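Local atomic coordinates of lipopolysaccharide core heptose(I) kinase WaaP (Pseudomonas aeruginosa, PDB entry 6DFL), a protein that phosphorylates the first heptose of the lipopolysaccharide inner core using ATP and magnesium, and also acts as a protein-tyrosine kinase. Residues M1-F9 and A95-S103. Numbering follows the deposited sequence.
Sequences MRLVLEEPF and AVAYGERGS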
loop_
_atom_site.group_PDB
_atom_site.type_symbol
_atom_site.label_atom_id
_atom_site.label_comp_id
_atom_site.label_asym_id
_atom_site.label_seq_id
_atom_site.Cartn_x
_atom_site.Cartn_y
_atom_site.Cartn_z
HETATM N N MSE A 1 10.220 27.567 -18.120
HETATM C CA MSE A 1 11.287 27.376 -17.152
HETATM C C MSE A 1 10.771 27.045 -15.756
HETATM O O MSE A 1 10.042 27.828 -15.150
HETATM C CB MSE A 1 12.161 28.626 -17.074
HETATM C CG MSE A 1 13.236 28.578 -15.984
HETATM SE SE MSE A 1 14.813 27.534 -16.527
HETATM C CE MSE A 1 16.115 28.094 -15.174
ATOM N N ARG A 2 11.158 25.886 -15.240
ATOM C CA ARG A 2 10.936 25.561 -13.845
ATOM C C ARG A 2 12.203 24.952 -13.280
ATOM O O ARG A 2 12.823 24.095 -13.912
ATOM C CB ARG A 2 9.747 24.617 -13.684
ATOM C CG ARG A 2 8.435 25.352 -13.802
ATOM C CD ARG A 2 7.265 24.442 -13.836
ATOM N NE ARG A 2 6.290 24.870 -14.832
ATOM C CZ ARG A 2 5.098 24.301 -14.978
ATOM N NH1 ARG A 2 4.766 23.288 -14.187
ATOM N NH2 ARG A 2 4.242 24.734 -15.905
ATOM N N LEU A 3 12.612 25.423 -12.110
ATOM C CA LEU A 3 13.849 24.943 -11.524
ATOM C C LEU A 3 13.775 25.144 -10.027
ATOM O O LEU A 3 13.478 26.250 -9.564
ATOM C CB LEU A 3 15.059 25.684 -12.098
ATOM C CG LEU A 3 16.429 25.285 -11.548
ATOM C CD1 LEU A 3 16.913 23.981 -12.185
ATOM C CD2 LEU A 3 17.438 26.407 -11.771
ATOM N N VAL A 4 14.013 24.073 -9.281
ATOM C CA VAL A 4 14.161 24.134 -7.839
ATOM C C VAL A 4 15.403 23.343 -7.486
ATOM O O VAL A 4 15.493 22.153 -7.806
ATOM C CB VAL A 4 12.940 23.565 -7.095
ATOM C CG1 VAL A 4 13.256 23.407 -5.610
ATOM C CG2 VAL A 4 11.692 24.443 -7.305
ATOM N N LEU A 5 16.352 23.990 -6.825
ATOM C CA LEU A 5 17.553 23.326 -6.343
ATOM C C LEU A 5 17.575 23.352 -4.821
ATOM O O LEU A 5 17.234 24.362 -4.198
ATOM C CB LEU A 5 18.813 23.983 -6.907
ATOM C CG LEU A 5 19.061 23.768 -8.399
ATOM C CD1 LEU A 5 20.372 24.403 -8.825
ATOM C CD2 LEU A 5 19.045 22.294 -8.748
ATOM N N GLU A 6 17.947 22.223 -4.229
ATOM C CA GLU A 6 18.138 22.085 -2.794
ATOM C C GLU A 6 19.509 21.466 -2.556
ATOM O O GLU A 6 20.229 21.116 -3.498
ATOM C CB GLU A 6 17.032 21.228 -2.166
ATOM C CG GLU A 6 16.375 21.865 -0.970
ATOM C CD GLU A 6 15.398 22.956 -1.368
ATOM O OE1 GLU A 6 14.347 22.608 -1.960
ATOM O OE2 GLU A 6 15.683 24.150 -1.103
ATOM N N GLU A 7 19.869 21.316 -1.296
ATOM C CA GLU A 7 21.195 20.784 -1.032
ATOM C C GLU A 7 21.242 19.281 -1.310
ATOM O O GLU A 7 20.255 18.572 -1.088
ATOM C CB GLU A 7 21.606 21.068 0.413
ATOM C CG GLU A 7 21.914 22.546 0.687
ATOM C CD GLU A 7 22.992 23.115 -0.224
ATOM O OE1 GLU A 7 24.025 22.438 -0.430
ATOM O OE2 GLU A 7 22.804 24.242 -0.731
ATOM N N PRO A 8 22.399 18.759 -1.771
ATOM C CA PRO A 8 23.678 19.472 -1.904
ATOM C C PRO A 8 23.897 20.181 -3.240
ATOM O O PRO A 8 24.883 20.903 -3.387
ATOM C CB PRO A 8 24.706 18.353 -1.727
ATOM C CG PRO A 8 24.035 17.161 -2.311
ATOM C CD PRO A 8 22.551 17.319 -2.047
ATOM N N PHE A 9 22.984 20.000 -4.189
ATOM C CA PHE A 9 23.181 20.493 -5.545
ATOM C C PHE A 9 22.949 21.991 -5.701
ATOM O O PHE A 9 23.235 22.530 -6.778
ATOM C CB PHE A 9 22.271 19.723 -6.493
ATOM C CG PHE A 9 22.414 18.243 -6.367
ATOM C CD1 PHE A 9 23.376 17.560 -7.111
ATOM C CD2 PHE A 9 21.619 17.530 -5.483
ATOM C CE1 PHE A 9 23.523 16.197 -6.992
ATOM C CE2 PHE A 9 21.767 16.161 -5.359
ATOM C CZ PHE A 9 22.722 15.495 -6.114
ATOM N N ALA A 95 12.916 15.219 -2.859
ATOM C CA ALA A 95 13.441 15.706 -4.127
ATOM C C ALA A 95 14.394 16.859 -3.856
ATOM O O ALA A 95 13.988 17.883 -3.304
ATOM C CB ALA A 95 12.310 16.164 -5.039
ATOM N N VAL A 96 15.655 16.693 -4.247
ATOM C CA VAL A 96 16.663 17.722 -4.008
ATOM C C VAL A 96 16.968 18.558 -5.243
ATOM O O VAL A 96 17.640 19.595 -5.120
ATOM C CB VAL A 96 17.969 17.108 -3.466
ATOM C CG1 VAL A 96 17.766 16.622 -2.044
ATOM C CG2 VAL A 96 18.439 15.954 -4.367
ATOM N N ALA A 97 16.483 18.168 -6.417
ATOM C CA ALA A 97 16.719 18.969 -7.609
ATOM C C ALA A 97 15.678 18.622 -8.665
ATOM O O ALA A 97 15.320 17.451 -8.827
ATOM C CB ALA A 97 18.139 18.743 -8.160
ATOM N N TYR A 98 15.227 19.644 -9.392
ATOM C CA TYR A 98 14.171 19.506 -10.381
ATOM C C TYR A 98 14.349 20.611 -11.404
ATOM O O TYR A 98 14.755 21.719 -11.049
ATOM C CB TYR A 98 12.787 19.582 -9.715
ATOM C CG TYR A 98 11.642 19.855 -10.668
ATOM C CD1 TYR A 98 11.204 18.881 -11.538
ATOM C CD2 TYR A 98 10.994 21.082 -10.683
ATOM C CE1 TYR A 98 10.173 19.101 -12.392
ATOM C CE2 TYR A 98 9.938 21.318 -11.554
ATOM C CZ TYR A 98 9.542 20.307 -12.412
ATOM O OH TYR A 98 8.494 20.513 -13.280
ATOM N N GLY A 99 14.054 20.317 -12.663
ATOM C CA GLY A 99 14.176 21.342 -13.684
ATOM C C GLY A 99 13.369 21.033 -14.913
ATOM O O GLY A 99 13.198 19.868 -15.289
ATOM N N GLU A 100 12.858 22.090 -15.558
ATOM C CA GLU A 100 12.219 22.019 -16.868
ATOM C C GLU A 100 12.639 23.232 -17.678
ATOM O O GLU A 100 12.602 24.356 -17.163
ATOM C CB GLU A 100 10.700 22.024 -16.775
ATOM C CG GLU A 100 10.015 20.763 -16.343
ATOM C CD GLU A 100 8.529 21.024 -16.195
ATOM O OE1 GLU A 100 8.017 21.882 -16.940
ATOM O OE2 GLU A 100 7.881 20.426 -15.310
ATOM N N ARG A 101 13.004 23.016 -18.947
ATOM C CA ARG A 101 13.196 24.127 -19.873
ATOM C C ARG A 101 12.910 23.665 -21.293
ATOM O O ARG A 101 13.034 22.484 -21.623
ATOM C CB ARG A 101 14.599 24.739 -19.777
ATOM C CG ARG A 101 15.730 23.920 -20.362
ATOM C CD ARG A 101 16.846 24.847 -20.859
ATOM N NE ARG A 101 18.127 24.156 -21.026
ATOM C CZ ARG A 101 19.240 24.488 -20.376
ATOM N NH1 ARG A 101 19.231 25.513 -19.527
ATOM N NH2 ARG A 101 20.361 23.804 -20.580
ATOM N N GLY A 102 12.515 24.619 -22.137
ATOM C CA GLY A 102 12.307 24.314 -23.539
ATOM C C GLY A 102 11.396 25.287 -24.253
ATOM O O GLY A 102 10.365 25.706 -23.710
ATOM N N SER A 103 11.775 25.642 -25.484
ATOM C CA SER A 103 10.972 26.552 -26.294
ATOM C C SER A 103 9.629 25.936 -26.672
ATOM O O SER A 103 8.644 26.660 -26.873
ATOM C CB SER A 103 11.753 26.964 -27.552
ATOM O OG SER A 103 12.627 25.931 -28.014
#
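Arg2 and Glu100 face each other as a hydrogen-bonded pair of antiparallel strands, Arg2 N giving to Glu100 O at 2.9 Å while Glu100 N gives back to Arg2 O. Two residues on, Val4 and Tyr98 repeat the exchange, with Tyr98 N reaching Val4 O at 3.0 Å. A fifth bond, Glu6 N to Val96 O at 2.8 Å, carries the pairing just past strand 2-5.

The Arg2 side chain can be traced outward from CB, which sits 3.9 Å from Tyr98 CE2, approaching the ring obliquely. With CG turned back beside the backbone N (chi1 -78°), the chain runs alongside Glu100, and CD comes within 4.1 Å of Glu100 OE1. That oxygen lies over one face of the guanidinium, 4.0 Å from Arg2 NE and toward the rim, so no N-H points at it and the attraction is purely electrostatic. At the tip, Arg2 NH1 lies close to NE of Arg76 in helix 76-87, which makes the salt bridge to Glu100 OE1; Trp79 of that helix stacks on Tyr98.

On the other face, Leu5 CD2 rests on Ala97 CB at 3.7 Å, and Leu3 CD1 lies close to Tyr98 O. Beyond the strand, the Phe9 ring meets Val96 CG2 through its CE2, 3.5 Å away. Val96 and Ala97 both pair with Val113, forming a classic beta bulge.

Strand 2-5 is an outermost strand of the five-stranded antiparallel sheet, consistent with the N-lobe of a protein kinase fold. Backbone bonds and apolar contacts dominate its attachment; Arg2 probably adds little directional hold, but with Arg76 would help stabilise the Glu100 carboxylate.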